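Local coordinates for protein nidogen-1 (Mus musculus, PDB 1GL4) that is a sulfated basement-membrane glycoprotein that associates tightly with laminin and binds collagen IV and perlecan, here represented by an EGF-like module and the G2 beta-barrel, at residues G58-G63 / E96-S101; Q176-A181 / V209-Q214; E186-L191 / L251-V256; R205-M210 / H221-Q226. One frame throughout, in Å; residues are numbered along the deposited sequence.

Contact 1: G58-G63 / E96-S101; sequences GRIFVG and ETVGYS
Val62, at the end of strand 49-62, meets the short, weakly bonded helical segment 96-99 and Ser101 just beyond it. From its CB the side chain splits in two. CG2 takes the place beside the backbone N and reaches the helical segment: it lies 3.8 Å from Thr97 O and 4.1 Å from CG2 of Val98. CG1, anti to the backbone N (chi1 179°), goes to the other partner and rests 3.6 Å from OG of Ser101. One branched residue thus straddles two points of 96-101. Val98 answers with a single methyl, its CG2, which also touches CG2 of Ile60 at 4.3 Å, so two alternate residues of the strand, Ile60 and Val62, share one valine. No hydrogen bond crosses between the segments; the hydroxyl of Ser101 is engaged by the backbone N of Ile177, and what it offers Val62 is plain van der Waals contact. The side chain of Phe61 belongs to the other face of the strand, where it packs on Pro68. The arrangement is an apolar strand-to-helical-turn contact of the nidogen G2 beta-barrel, in which a short turn in the connection after strand 86-92 packs on strand 49-62.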
loop_
_atom_site.group_PDB
_atom_site.type_symbol
_atom_site.label_atom_id
_atom_site.label_comp_id
_atom_site.label_asym_id
_atom_site.label_seq_id
_atom_site.Cartn_x
_atom_site.Cartn_y
_atom_site.Cartn_z
ATOM N N GLY A 58 -6.224 2.601 17.866
ATOM C CA GLY A 58 -7.440 3.305 17.518
ATOM C C GLY A 58 -8.463 3.417 18.636
ATOM O O GLY A 58 -8.450 2.650 19.598
ATOM N N ARG A 59 -9.336 4.407 18.492
ATOM C CA ARG A 59 -10.428 4.685 19.424
ATOM C C ARG A 59 -11.543 5.060 18.455
ATOM O O ARG A 59 -11.670 6.220 18.058
ATOM C CB ARG A 59 -10.073 5.876 20.323
ATOM C CG ARG A 59 -11.161 6.282 21.312
ATOM C CD ARG A 59 -10.765 7.556 22.053
ATOM N NE ARG A 59 -11.856 8.104 22.859
ATOM C CZ ARG A 59 -12.318 7.548 23.974
ATOM N NH1 ARG A 59 -11.784 6.420 24.426
ATOM N NH2 ARG A 59 -13.315 8.121 24.639
ATOM N N ILE A 60 -12.341 4.071 18.066
ATOM C CA ILE A 60 -13.390 4.291 17.077
ATOM C C ILE A 60 -14.824 3.959 17.476
ATOM O O ILE A 60 -15.124 2.834 17.880
ATOM C CB ILE A 60 -13.056 3.496 15.791
ATOM C CG1 ILE A 60 -11.700 3.957 15.245
ATOM C CG2 ILE A 60 -14.147 3.696 14.746
ATOM C CD1 ILE A 60 -11.167 3.121 14.116
ATOM N N PHE A 61 -15.708 4.943 17.336
ATOM C CA PHE A 61 -17.126 4.748 17.631
ATOM C C PHE A 61 -17.776 4.203 16.352
ATOM O O PHE A 61 -17.607 4.784 15.281
ATOM C CB PHE A 61 -17.805 6.076 17.999
ATOM C CG PHE A 61 -17.274 6.722 19.261
ATOM C CD1 PHE A 61 -16.108 7.481 19.240
ATOM C CD2 PHE A 61 -17.959 6.583 20.467
ATOM C CE1 PHE A 61 -15.629 8.100 20.403
ATOM C CE2 PHE A 61 -17.490 7.196 21.636
ATOM C CZ PHE A 61 -16.322 7.956 21.603
ATOM N N VAL A 62 -18.505 3.095 16.457
ATOM C CA VAL A 62 -19.170 2.504 15.294
ATOM C C VAL A 62 -20.667 2.826 15.290
ATOM O O VAL A 62 -21.354 2.665 16.306
ATOM C CB VAL A 62 -19.008 0.963 15.267
ATOM C CG1 VAL A 62 -19.729 0.381 14.052
ATOM C CG2 VAL A 62 -17.532 0.591 15.225
ATOM N N GLY A 63 -21.171 3.277 14.144
ATOM C CA GLY A 63 -22.582 3.608 14.035
ATOM C C GLY A 63 -23.024 4.660 15.040
ATOM O O GLY A 63 -22.506 5.775 15.045
ATOM N N GLU A 96 -13.565 -7.992 15.578
ATOM C CA GLU A 96 -14.695 -8.190 14.676
ATOM C C GLU A 96 -15.698 -7.052 14.836
ATOM O O GLU A 96 -16.496 -6.778 13.941
ATOM C CB GLU A 96 -15.407 -9.512 14.976
ATOM C CG GLU A 96 -14.599 -10.502 15.802
ATOM C CD GLU A 96 -14.338 -10.008 17.215
ATOM O OE1 GLU A 96 -15.316 -9.659 17.913
ATOM O OE2 GLU A 96 -13.156 -9.971 17.628
ATOM N N THR A 97 -15.657 -6.401 15.991
ATOM C CA THR A 97 -16.556 -5.294 16.288
ATOM C C THR A 97 -16.280 -4.055 15.439
ATOM O O THR A 97 -17.101 -3.139 15.387
ATOM C CB THR A 97 -16.456 -4.888 17.770
ATOM O OG1 THR A 97 -15.085 -4.650 18.107
ATOM C CG2 THR A 97 -17.016 -5.989 18.666
ATOM N N VAL A 98 -15.132 -4.022 14.768
ATOM C CA VAL A 98 -14.791 -2.862 13.952
ATOM C C VAL A 98 -14.252 -3.260 12.577
ATOM O O VAL A 98 -14.244 -2.451 11.649
ATOM C CB VAL A 98 -13.745 -1.969 14.680
ATOM C CG1 VAL A 98 -12.348 -2.590 14.577
ATOM C CG2 VAL A 98 -13.761 -0.562 14.102
ATOM N N GLY A 99 -13.820 -4.512 12.458
ATOM C CA GLY A 99 -13.268 -5.017 11.211
ATOM C C GLY A 99 -14.060 -4.760 9.942
ATOM O O GLY A 99 -13.511 -4.277 8.951
ATOM N N TYR A 100 -15.346 -5.088 9.947
ATOM C CA TYR A 100 -16.153 -4.874 8.757
ATOM C C TYR A 100 -16.399 -3.393 8.476
ATOM O O TYR A 100 -16.432 -2.978 7.321
ATOM C CB TYR A 100 -17.482 -5.628 8.873
ATOM C CG TYR A 100 -17.313 -7.126 9.027
ATOM C CD1 TYR A 100 -17.311 -7.723 10.288
ATOM C CD2 TYR A 100 -17.128 -7.943 7.909
ATOM C CE1 TYR A 100 -17.128 -9.096 10.433
ATOM C CE2 TYR A 100 -16.943 -9.315 8.043
ATOM C CZ TYR A 100 -16.947 -9.885 9.308
ATOM O OH TYR A 100 -16.776 -11.241 9.445
ATOM N N SER A 101 -16.543 -2.589 9.526
ATOM C CA SER A 101 -16.788 -1.161 9.340
ATOM C C SER A 101 -15.579 -0.364 8.845
ATOM O O SER A 101 -15.727 0.786 8.444
ATOM C CB SER A 101 -17.329 -0.541 10.633
ATOM O OG SER A 101 -18.631 -1.038 10.906
#

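Contact 2: Q176-A181 / V209-Q214; sequences QIPYGA and VMEPDQ
Pro212 packs its ring on the type II turn Pro178-Ala181, against Tyr179 O and the side chains of Pro178 and Ala181, and the two segments fit by shape, with no direct hydrogen bond between them. The bump is the CG-CD side of the pyrrolidine. Its CG rests 3.3 Å from Tyr179 O and its CD faces CB of Ala181 at 4.2 Å, while CB of Pro178 closes the hollow from another side, 4.3 Å from the same CG. In return the methyl of Ala181 is a small knob set against the backbone where strand 198-210 runs out: CB lies 3.3 Å from Met210 O and also meets CG1 of Val209. Glu211 starts away from the turn, but its chain bends at chi2 (-74°) and brings OE2 back to 4.0 Å from CG of Pro178; that oxygen is hydrogen-bonded to NE2 of His221. Gly180 is the turn's third residue, at phi 86°, where a side chain would press on the preceding carbonyl. The turn itself is closed by the bond from Ala181 N to Pro178 O. Beside Gly180 one water bridges the segments, giving a hydrogen to Gly180 O at 2.6 Å and accepting one from Asp213 N. Proline rings and a methyl therefore supply contact without direction, and the polar link between the two segments is made by one bridging water.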
loop_
_atom_site.group_PDB
_atom_site.type_symbol
_atom_site.label_atom_id
_atom_site.label_comp_id
_atom_site.label_asym_id
_atom_site.label_seq_id
_atom_site.Cartn_x
_atom_site.Cartn_y
_atom_site.Cartn_z
ATOM N N GLN A 176 -21.795 2.028 10.611
ATOM C CA GLN A 176 -21.740 0.588 10.840
ATOM C C GLN A 176 -21.994 -0.222 9.576
ATOM O O GLN A 176 -22.929 0.055 8.822
ATOM C CB GLN A 176 -22.765 0.178 11.891
ATOM C CG GLN A 176 -22.756 -1.306 12.209
ATOM C CD GLN A 176 -23.844 -1.680 13.187
ATOM O OE1 GLN A 176 -25.034 -1.624 12.864
ATOM N NE2 GLN A 176 -23.447 -2.050 14.396
ATOM N N ILE A 177 -21.147 -1.220 9.354
ATOM C CA ILE A 177 -21.286 -2.121 8.219
ATOM C C ILE A 177 -21.678 -3.470 8.820
ATOM O O ILE A 177 -21.069 -3.922 9.791
ATOM C CB ILE A 177 -19.961 -2.225 7.426
ATOM C CG1 ILE A 177 -19.790 -0.964 6.580
ATOM C CG2 ILE A 177 -19.959 -3.466 6.545
ATOM C CD1 ILE A 177 -18.633 -0.995 5.650
ATOM N N PRO A 178 -22.721 -4.115 8.271
ATOM C CA PRO A 178 -23.198 -5.414 8.763
ATOM C C PRO A 178 -22.114 -6.485 8.854
ATOM O O PRO A 178 -21.253 -6.576 7.989
ATOM C CB PRO A 178 -24.276 -5.798 7.748
ATOM C CG PRO A 178 -24.810 -4.461 7.299
ATOM C CD PRO A 178 -23.535 -3.658 7.129
ATOM N N TYR A 179 -22.168 -7.293 9.907
ATOM C CA TYR A 179 -21.208 -8.378 10.084
ATOM C C TYR A 179 -21.298 -9.316 8.879
ATOM O O TYR A 179 -22.394 -9.719 8.474
ATOM C CB TYR A 179 -21.528 -9.170 11.363
ATOM C CG TYR A 179 -20.931 -8.619 12.645
ATOM C CD1 TYR A 179 -20.652 -7.257 12.790
ATOM C CD2 TYR A 179 -20.676 -9.461 13.730
ATOM C CE1 TYR A 179 -20.134 -6.748 13.987
ATOM C CE2 TYR A 179 -20.162 -8.962 14.928
ATOM C CZ TYR A 179 -19.894 -7.606 15.050
ATOM O OH TYR A 179 -19.391 -7.115 16.233
ATOM N N GLY A 180 -20.149 -9.647 8.298
ATOM C CA GLY A 180 -20.132 -10.554 7.164
ATOM C C GLY A 180 -20.335 -9.925 5.800
ATOM O O GLY A 180 -20.301 -10.620 4.786
ATOM N N ALA A 181 -20.548 -8.615 5.763
ATOM C CA ALA A 181 -20.740 -7.918 4.499
ATOM C C ALA A 181 -19.384 -7.687 3.832
ATOM O O ALA A 181 -18.336 -7.831 4.471
ATOM C CB ALA A 181 -21.447 -6.584 4.742
ATOM N N VAL A 209 -21.519 -1.426 -0.824
ATOM C CA VAL A 209 -21.607 -2.413 0.249
ATOM C C VAL A 209 -22.500 -3.580 -0.176
ATOM O O VAL A 209 -23.678 -3.390 -0.492
ATOM C CB VAL A 209 -22.201 -1.809 1.543
ATOM C CG1 VAL A 209 -22.328 -2.890 2.608
ATOM C CG2 VAL A 209 -21.320 -0.674 2.049
ATOM N N MET A 210 -21.932 -4.782 -0.194
ATOM C CA MET A 210 -22.680 -5.983 -0.552
ATOM C C MET A 210 -23.079 -6.702 0.740
ATOM O O MET A 210 -22.232 -6.972 1.599
ATOM C CB MET A 210 -21.827 -6.906 -1.421
ATOM C CG MET A 210 -21.426 -6.309 -2.761
ATOM S SD MET A 210 -20.436 -7.461 -3.750
ATOM C CE MET A 210 -21.743 -8.467 -4.492
ATOM N N GLU A 211 -24.368 -6.999 0.874
ATOM C CA GLU A 211 -24.907 -7.666 2.061
ATOM C C GLU A 211 -24.345 -9.075 2.282
ATOM O O GLU A 211 -23.920 -9.735 1.336
ATOM C CB GLU A 211 -26.435 -7.716 1.968
ATOM C CG GLU A 211 -27.106 -6.350 2.079
ATOM C CD GLU A 211 -27.080 -5.802 3.502
ATOM O OE1 GLU A 211 -27.496 -6.540 4.418
ATOM O OE2 GLU A 211 -26.654 -4.640 3.707
ATOM N N PRO A 212 -24.346 -9.550 3.544
ATOM C CA PRO A 212 -23.844 -10.873 3.940
ATOM C C PRO A 212 -24.218 -11.984 2.970
ATOM O O PRO A 212 -25.386 -12.158 2.628
ATOM C CB PRO A 212 -24.463 -11.076 5.319
ATOM C CG PRO A 212 -24.469 -9.699 5.870
ATOM C CD PRO A 212 -24.961 -8.868 4.697
ATOM N N ASP A 213 -23.210 -12.734 2.536
ATOM C CA ASP A 213 -23.406 -13.824 1.589
ATOM C C ASP A 213 -24.153 -15.007 2.201
ATOM O O ASP A 213 -23.549 -16.016 2.572
ATOM C CB ASP A 213 -22.050 -14.279 1.044
ATOM C CG ASP A 213 -22.171 -15.433 0.071
ATOM O OD1 ASP A 213 -22.969 -15.328 -0.886
ATOM O OD2 ASP A 213 -21.464 -16.445 0.264
ATOM N N GLN A 214 -25.471 -14.866 2.307
ATOM C CA GLN A 214 -26.329 -15.913 2.855
ATOM C C GLN A 214 -27.649 -15.903 2.094
ATOM O O GLN A 214 -27.968 -14.930 1.405
ATOM C CB GLN A 214 -26.587 -15.677 4.345
ATOM C CG GLN A 214 -27.360 -14.410 4.658
ATOM C CD GLN A 214 -27.581 -14.222 6.147
ATOM O OE1 GLN A 214 -26.628 -14.126 6.921
ATOM N NE2 GLN A 214 -28.844 -14.168 6.557
HETATM O O HOH W 1 -20.751 -13.130 4.427
#

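Contact 3: E186-L191 / L251-V256; sequences EPYTEL and LSVDSV
The Tyr188 ring lies along Val253, with CB of the valine over one face, 3.8 Å from the ring centroid. The two methyls straddle the far part of the ring: CG2 meets CE1 at 3.6 Å and CG1 meets CE2 and CZ. The ring gets there because CG sits between the backbone N and carbonyl carbon (chi1 64°), which folds it over the neighbouring strand. Arg205 makes a cation-pi contact with it. In the backbone, two antiparallel hydrogen-bonded pairs, Tyr188-Val253 and Glu190-Leu251, flank the non-hydrogen-bonded pair Thr189-Ser252; the bond from Leu251 N to Glu190 O is the straightest, at 171°. On the tyrosine's face Leu251 CD2 brushes Glu190 OE1, which is hydrogen-bonded to Tyr192 OH, while OE2 of the same carboxylate forms a salt bridge with Arg205. The other face is sparse: Thr189 CG2 comes only to 4.1 Å from Ser252 OG, and CB and CG of Pro187 touch CB of Asp254. With an alanine at Tyr188, Val253 would probably lose the ring it packs on and Arg205 its cation-pi partner, leaving a gap between them. Main-chain bonds thus set direction and register, an aromatic-aliphatic fit and a charged pair fill one face, and Thr189 and Ser252 make light contact on the more exposed one.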
loop_
_atom_site.group_PDB
_atom_site.type_symbol
_atom_site.label_atom_id
_atom_site.label_comp_id
_atom_site.label_asym_id
_atom_site.label_seq_id
_atom_site.Cartn_x
_atom_site.Cartn_y
_atom_site.Cartn_z
ATOM N N GLU A 186 -14.297 1.009 -7.031
ATOM C CA GLU A 186 -13.944 1.096 -8.453
ATOM C C GLU A 186 -12.695 1.959 -8.658
ATOM O O GLU A 186 -12.317 2.725 -7.781
ATOM C CB GLU A 186 -15.096 1.731 -9.235
ATOM C CG GLU A 186 -16.355 0.890 -9.344
ATOM C CD GLU A 186 -16.342 0.011 -10.573
ATOM O OE1 GLU A 186 -15.461 -0.870 -10.673
ATOM O OE2 GLU A 186 -17.213 0.211 -11.448
ATOM N N PRO A 187 -12.041 1.841 -9.827
ATOM C CA PRO A 187 -10.839 2.632 -10.126
ATOM C C PRO A 187 -11.125 4.130 -10.003
ATOM O O PRO A 187 -12.258 4.571 -10.230
ATOM C CB PRO A 187 -10.509 2.223 -11.559
ATOM C CG PRO A 187 -10.915 0.770 -11.574
ATOM C CD PRO A 187 -12.261 0.814 -10.863
ATOM N N TYR A 188 -10.105 4.906 -9.645
ATOM C CA TYR A 188 -10.260 6.354 -9.485
ATOM C C TYR A 188 -8.925 7.089 -9.628
ATOM O O TYR A 188 -7.863 6.472 -9.655
ATOM C CB TYR A 188 -10.862 6.667 -8.104
ATOM C CG TYR A 188 -9.979 6.263 -6.929
ATOM C CD1 TYR A 188 -9.018 7.139 -6.411
ATOM C CD2 TYR A 188 -10.094 4.999 -6.348
ATOM C CE1 TYR A 188 -8.191 6.762 -5.340
ATOM C CE2 TYR A 188 -9.269 4.611 -5.270
ATOM C CZ TYR A 188 -8.325 5.499 -4.775
ATOM O OH TYR A 188 -7.539 5.142 -3.698
ATOM N N THR A 189 -8.996 8.411 -9.732
ATOM C CA THR A 189 -7.806 9.246 -9.841
ATOM C C THR A 189 -7.871 10.288 -8.729
ATOM O O THR A 189 -8.961 10.661 -8.287
ATOM C CB THR A 189 -7.736 9.985 -11.209
ATOM O OG1 THR A 189 -8.869 10.851 -11.343
ATOM C CG2 THR A 189 -7.731 8.986 -12.364
ATOM N N GLU A 190 -6.704 10.739 -8.273
ATOM C CA GLU A 190 -6.605 11.747 -7.211
ATOM C C GLU A 190 -5.552 12.769 -7.592
ATOM O O GLU A 190 -4.523 12.412 -8.163
ATOM C CB GLU A 190 -6.148 11.132 -5.887
ATOM C CG GLU A 190 -7.148 10.325 -5.117
ATOM C CD GLU A 190 -6.599 9.967 -3.744
ATOM O OE1 GLU A 190 -5.504 9.367 -3.692
ATOM O OE2 GLU A 190 -7.251 10.290 -2.725
ATOM N N LEU A 191 -5.794 14.032 -7.256
ATOM C CA LEU A 191 -4.826 15.081 -7.554
ATOM C C LEU A 191 -4.071 15.489 -6.292
ATOM O O LEU A 191 -4.674 15.783 -5.257
ATOM C CB LEU A 191 -5.524 16.300 -8.164
ATOM C CG LEU A 191 -6.217 16.042 -9.509
ATOM C CD1 LEU A 191 -6.840 17.335 -10.029
ATOM C CD2 LEU A 191 -5.209 15.500 -10.513
ATOM N N LEU A 251 -2.501 10.863 -9.407
ATOM C CA LEU A 251 -2.338 9.471 -9.002
ATOM C C LEU A 251 -3.503 8.676 -9.589
ATOM O O LEU A 251 -4.671 9.001 -9.345
ATOM C CB LEU A 251 -2.350 9.335 -7.473
ATOM C CG LEU A 251 -2.076 7.930 -6.912
ATOM C CD1 LEU A 251 -0.585 7.634 -7.010
ATOM C CD2 LEU A 251 -2.525 7.836 -5.443
ATOM N N SER A 252 -3.183 7.651 -10.373
ATOM C CA SER A 252 -4.199 6.792 -10.980
ATOM C C SER A 252 -4.224 5.475 -10.198
ATOM O O SER A 252 -3.201 4.788 -10.085
ATOM C CB SER A 252 -3.866 6.543 -12.456
ATOM O OG SER A 252 -3.897 7.766 -13.184
ATOM N N VAL A 253 -5.392 5.139 -9.657
ATOM C CA VAL A 253 -5.557 3.936 -8.843
ATOM C C VAL A 253 -6.530 2.931 -9.445
ATOM O O VAL A 253 -7.579 3.312 -9.963
ATOM C CB VAL A 253 -6.075 4.306 -7.434
ATOM C CG1 VAL A 253 -6.156 3.062 -6.559
ATOM C CG2 VAL A 253 -5.165 5.357 -6.802
ATOM N N ASP A 254 -6.183 1.649 -9.360
ATOM C CA ASP A 254 -7.045 0.593 -9.882
ATOM C C ASP A 254 -6.786 -0.748 -9.195
ATOM O O ASP A 254 -5.897 -0.863 -8.358
ATOM C CB ASP A 254 -6.852 0.441 -11.394
ATOM C CG ASP A 254 -5.659 -0.427 -11.745
ATOM O OD1 ASP A 254 -4.519 -0.072 -11.382
ATOM O OD2 ASP A 254 -5.868 -1.475 -12.385
ATOM N N SER A 255 -7.584 -1.753 -9.550
ATOM C CA SER A 255 -7.457 -3.096 -8.990
ATOM C C SER A 255 -7.495 -3.076 -7.466
ATOM O O SER A 255 -6.683 -3.733 -6.799
ATOM C CB SER A 255 -6.152 -3.739 -9.466
ATOM O OG SER A 255 -6.041 -3.672 -10.880
ATOM N N VAL A 256 -8.442 -2.320 -6.917
ATOM C CA VAL A 256 -8.586 -2.199 -5.471
ATOM C C VAL A 256 -9.343 -3.381 -4.867
ATOM O O VAL A 256 -10.393 -3.777 -5.373
ATOM C CB VAL A 256 -9.333 -0.901 -5.094
ATOM C CG1 VAL A 256 -9.420 -0.766 -3.579
ATOM C CG2 VAL A 256 -8.625 0.299 -5.692
#

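Contact 4: R205-M210 / H221-Q226; sequences REYTVM and HTHIYQ
Strands 205-210 and 221-226 run antiparallel, 4.6 Å apart at closest approach, through three hydrogen-bonded pairs, Arg205-Tyr225, Tyr207-His223 and Val209-His221, each with two N-H...O bonds. On the face that carries those six residues the aromatics dominate. CD2 of Tyr207 stands 3.6 Å above the plane of the Tyr225 ring, over its centre, and the two planes make 48°. The Tyr207 ring also crosses His223, whose CB lies 3.4 Å from Tyr207 OH. Chi1 values of 58° and 54° swing the Tyr207 and Tyr225 rings over toward the partner strand. Val209 CB makes an off-centre CH-pi contact with the His221 ring, 4.0 Å from its centroid, while Val209 CG2 comes to the edge of the His223 ring. A bond of 2.8 Å joins ND1 of His221 to NE2 of His223. A water accepts from NE of Arg205 and donates to OH of Tyr225, which also bonds Pro104 O; Arg205 NH1 is hydrogen-bonded to Ser203 OG and salt-bridged to Glu190. A leucine in place of Tyr225 would probably leave Pro104 O and the water each without a partner and Tyr207 without the ring it packs on. On the opposite face Thr208 OG1 merely touches Thr222 CG2 at 3.5 Å. The chemistry is split: an oblique aromatic cluster and a hydrogen-bonded pair of histidines on one side, threonines, Glu206 and Ile224 on the more exposed side.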
loop_
_atom_site.group_PDB
_atom_site.type_symbol
_atom_site.label_atom_id
_atom_site.label_comp_id
_atom_site.label_asym_id
_atom_site.label_seq_id
_atom_site.Cartn_x
_atom_site.Cartn_y
_atom_site.Cartn_z
ATOM N N ARG A 205 -15.485 10.304 -3.209
ATOM C CA ARG A 205 -15.708 9.067 -3.951
ATOM C C ARG A 205 -16.846 8.228 -3.378
ATOM O O ARG A 205 -17.339 8.488 -2.281
ATOM C CB ARG A 205 -14.434 8.206 -3.942
ATOM C CG ARG A 205 -13.173 8.911 -4.391
ATOM C CD ARG A 205 -12.066 7.900 -4.702
ATOM N NE ARG A 205 -11.386 7.371 -3.521
ATOM C CZ ARG A 205 -10.433 8.015 -2.849
ATOM N NH1 ARG A 205 -10.043 9.228 -3.230
ATOM N NH2 ARG A 205 -9.836 7.430 -1.817
ATOM N N GLU A 206 -17.254 7.206 -4.122
ATOM C CA GLU A 206 -18.316 6.330 -3.655
ATOM C C GLU A 206 -17.776 4.908 -3.520
ATOM O O GLU A 206 -16.762 4.556 -4.123
ATOM C CB GLU A 206 -19.504 6.349 -4.629
ATOM C CG GLU A 206 -19.260 5.619 -5.935
ATOM C CD GLU A 206 -20.518 5.467 -6.784
ATOM O OE1 GLU A 206 -20.481 4.674 -7.749
ATOM O OE2 GLU A 206 -21.537 6.136 -6.495
ATOM N N TYR A 207 -18.451 4.104 -2.706
ATOM C CA TYR A 207 -18.075 2.714 -2.501
ATOM C C TYR A 207 -19.364 1.913 -2.368
ATOM O O TYR A 207 -20.409 2.454 -1.987
ATOM C CB TYR A 207 -17.190 2.568 -1.254
ATOM C CG TYR A 207 -17.812 3.051 0.039
ATOM C CD1 TYR A 207 -18.501 2.174 0.871
ATOM C CD2 TYR A 207 -17.720 4.389 0.425
ATOM C CE1 TYR A 207 -19.085 2.614 2.060
ATOM C CE2 TYR A 207 -18.308 4.841 1.608
ATOM C CZ TYR A 207 -18.989 3.950 2.416
ATOM O OH TYR A 207 -19.608 4.392 3.563
ATOM N N THR A 208 -19.299 0.632 -2.701
ATOM C CA THR A 208 -20.479 -0.216 -2.642
ATOM C C THR A 208 -20.408 -1.254 -1.539
ATOM O O THR A 208 -19.371 -1.883 -1.344
ATOM C CB THR A 208 -20.683 -0.953 -3.975
ATOM O OG1 THR A 208 -20.846 0.002 -5.025
ATOM C CG2 THR A 208 -21.926 -1.856 -3.912
ATOM N N VAL A 209 -21.519 -1.426 -0.824
ATOM C CA VAL A 209 -21.607 -2.413 0.249
ATOM C C VAL A 209 -22.500 -3.580 -0.176
ATOM O O VAL A 209 -23.678 -3.390 -0.492
ATOM C CB VAL A 209 -22.201 -1.809 1.543
ATOM C CG1 VAL A 209 -22.328 -2.890 2.608
ATOM C CG2 VAL A 209 -21.320 -0.674 2.049
ATOM N N MET A 210 -21.932 -4.782 -0.194
ATOM C CA MET A 210 -22.680 -5.983 -0.552
ATOM C C MET A 210 -23.079 -6.702 0.740
ATOM O O MET A 210 -22.232 -6.972 1.599
ATOM C CB MET A 210 -21.827 -6.906 -1.421
ATOM C CG MET A 210 -21.426 -6.309 -2.761
ATOM S SD MET A 210 -20.436 -7.461 -3.750
ATOM C CE MET A 210 -21.743 -8.467 -4.492
ATOM N N HIS A 221 -25.861 -1.597 -1.898
ATOM C CA HIS A 221 -26.103 -0.163 -1.773
ATOM C C HIS A 221 -24.804 0.642 -1.743
ATOM O O HIS A 221 -23.796 0.207 -1.186
ATOM C CB HIS A 221 -26.931 0.121 -0.518
ATOM C CG HIS A 221 -26.526 -0.690 0.673
ATOM N ND1 HIS A 221 -25.735 -0.190 1.684
ATOM C CD2 HIS A 221 -26.818 -1.966 1.020
ATOM C CE1 HIS A 221 -25.560 -1.122 2.605
ATOM N NE2 HIS A 221 -26.205 -2.210 2.225
ATOM N N THR A 222 -24.848 1.825 -2.344
ATOM C CA THR A 222 -23.688 2.700 -2.432
ATOM C C THR A 222 -23.703 3.828 -1.412
ATOM O O THR A 222 -24.765 4.260 -0.951
ATOM C CB THR A 222 -23.599 3.326 -3.824
ATOM O OG1 THR A 222 -24.790 4.089 -4.070
ATOM C CG2 THR A 222 -23.467 2.245 -4.880
ATOM N N HIS A 223 -22.513 4.309 -1.070
ATOM C CA HIS A 223 -22.375 5.394 -0.110
ATOM C C HIS A 223 -21.207 6.265 -0.558
ATOM O O HIS A 223 -20.361 5.820 -1.331
ATOM C CB HIS A 223 -22.157 4.819 1.293
ATOM C CG HIS A 223 -23.287 3.949 1.757
ATOM N ND1 HIS A 223 -24.499 4.461 2.170
ATOM C CD2 HIS A 223 -23.420 2.601 1.783
ATOM C CE1 HIS A 223 -25.332 3.466 2.425
ATOM N NE2 HIS A 223 -24.703 2.327 2.196
ATOM N N ILE A 224 -21.170 7.503 -0.081
ATOM C CA ILE A 224 -20.128 8.445 -0.484
ATOM C C ILE A 224 -19.330 8.999 0.688
ATOM O O ILE A 224 -19.879 9.228 1.763
ATOM C CB ILE A 224 -20.755 9.664 -1.203
ATOM C CG1 ILE A 224 -21.672 9.195 -2.330
ATOM C CG2 ILE A 224 -19.658 10.588 -1.738
ATOM C CD1 ILE A 224 -22.622 10.276 -2.834
ATOM N N TYR A 225 -18.032 9.204 0.483
ATOM C CA TYR A 225 -17.203 9.814 1.517
ATOM C C TYR A 225 -16.166 10.741 0.907
ATOM O O TYR A 225 -15.819 10.615 -0.269
ATOM C CB TYR A 225 -16.549 8.777 2.459
ATOM C CG TYR A 225 -15.719 7.637 1.874
ATOM C CD1 TYR A 225 -15.220 6.646 2.716
ATOM C CD2 TYR A 225 -15.449 7.530 0.510
ATOM C CE1 TYR A 225 -14.479 5.579 2.231
ATOM C CE2 TYR A 225 -14.698 6.453 0.010
ATOM C CZ TYR A 225 -14.220 5.482 0.886
ATOM O OH TYR A 225 -13.497 4.400 0.429
ATOM N N GLN A 226 -15.710 11.704 1.700
ATOM C CA GLN A 226 -14.723 12.667 1.236
ATOM C C GLN A 226 -13.424 12.532 2.009
ATOM O O GLN A 226 -13.414 12.614 3.240
ATOM C CB GLN A 226 -15.241 14.100 1.399
ATOM C CG GLN A 226 -14.268 15.155 0.866
ATOM C CD GLN A 226 -14.703 16.579 1.173
ATOM O OE1 GLN A 226 -14.688 17.012 2.326
ATOM N NE2 GLN A 226 -15.095 17.313 0.137
HETATM O O HOH W 2 -11.963 4.778 -1.867
#

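Overall arrangement
All four contacts lie in the G2 beta-barrel, yet they join different things. Contacts 3 and 4 are strand pairings held by main-chain bonds, and they meet through the salt bridge from Glu190 to Arg205, since strands 182-195 and 198-210 are neighbours. Contact 4 gives way to contact 2 where strand 198-210 ends: Val209 and Met210 belong to both, and Glu211 reaches back to His221. Contacts 1 and 2 each join a strand, near its end, to a loop or short helical turn; they touch through Ser101 and Ile177, and Tyr179 lies against Thr97. Contact 1 is mostly buried and apolar, whereas contact 2 is more exposed and uses prolines and a water; contacts 3 and 4 are partly buried, each with one well-packed and one more exposed face.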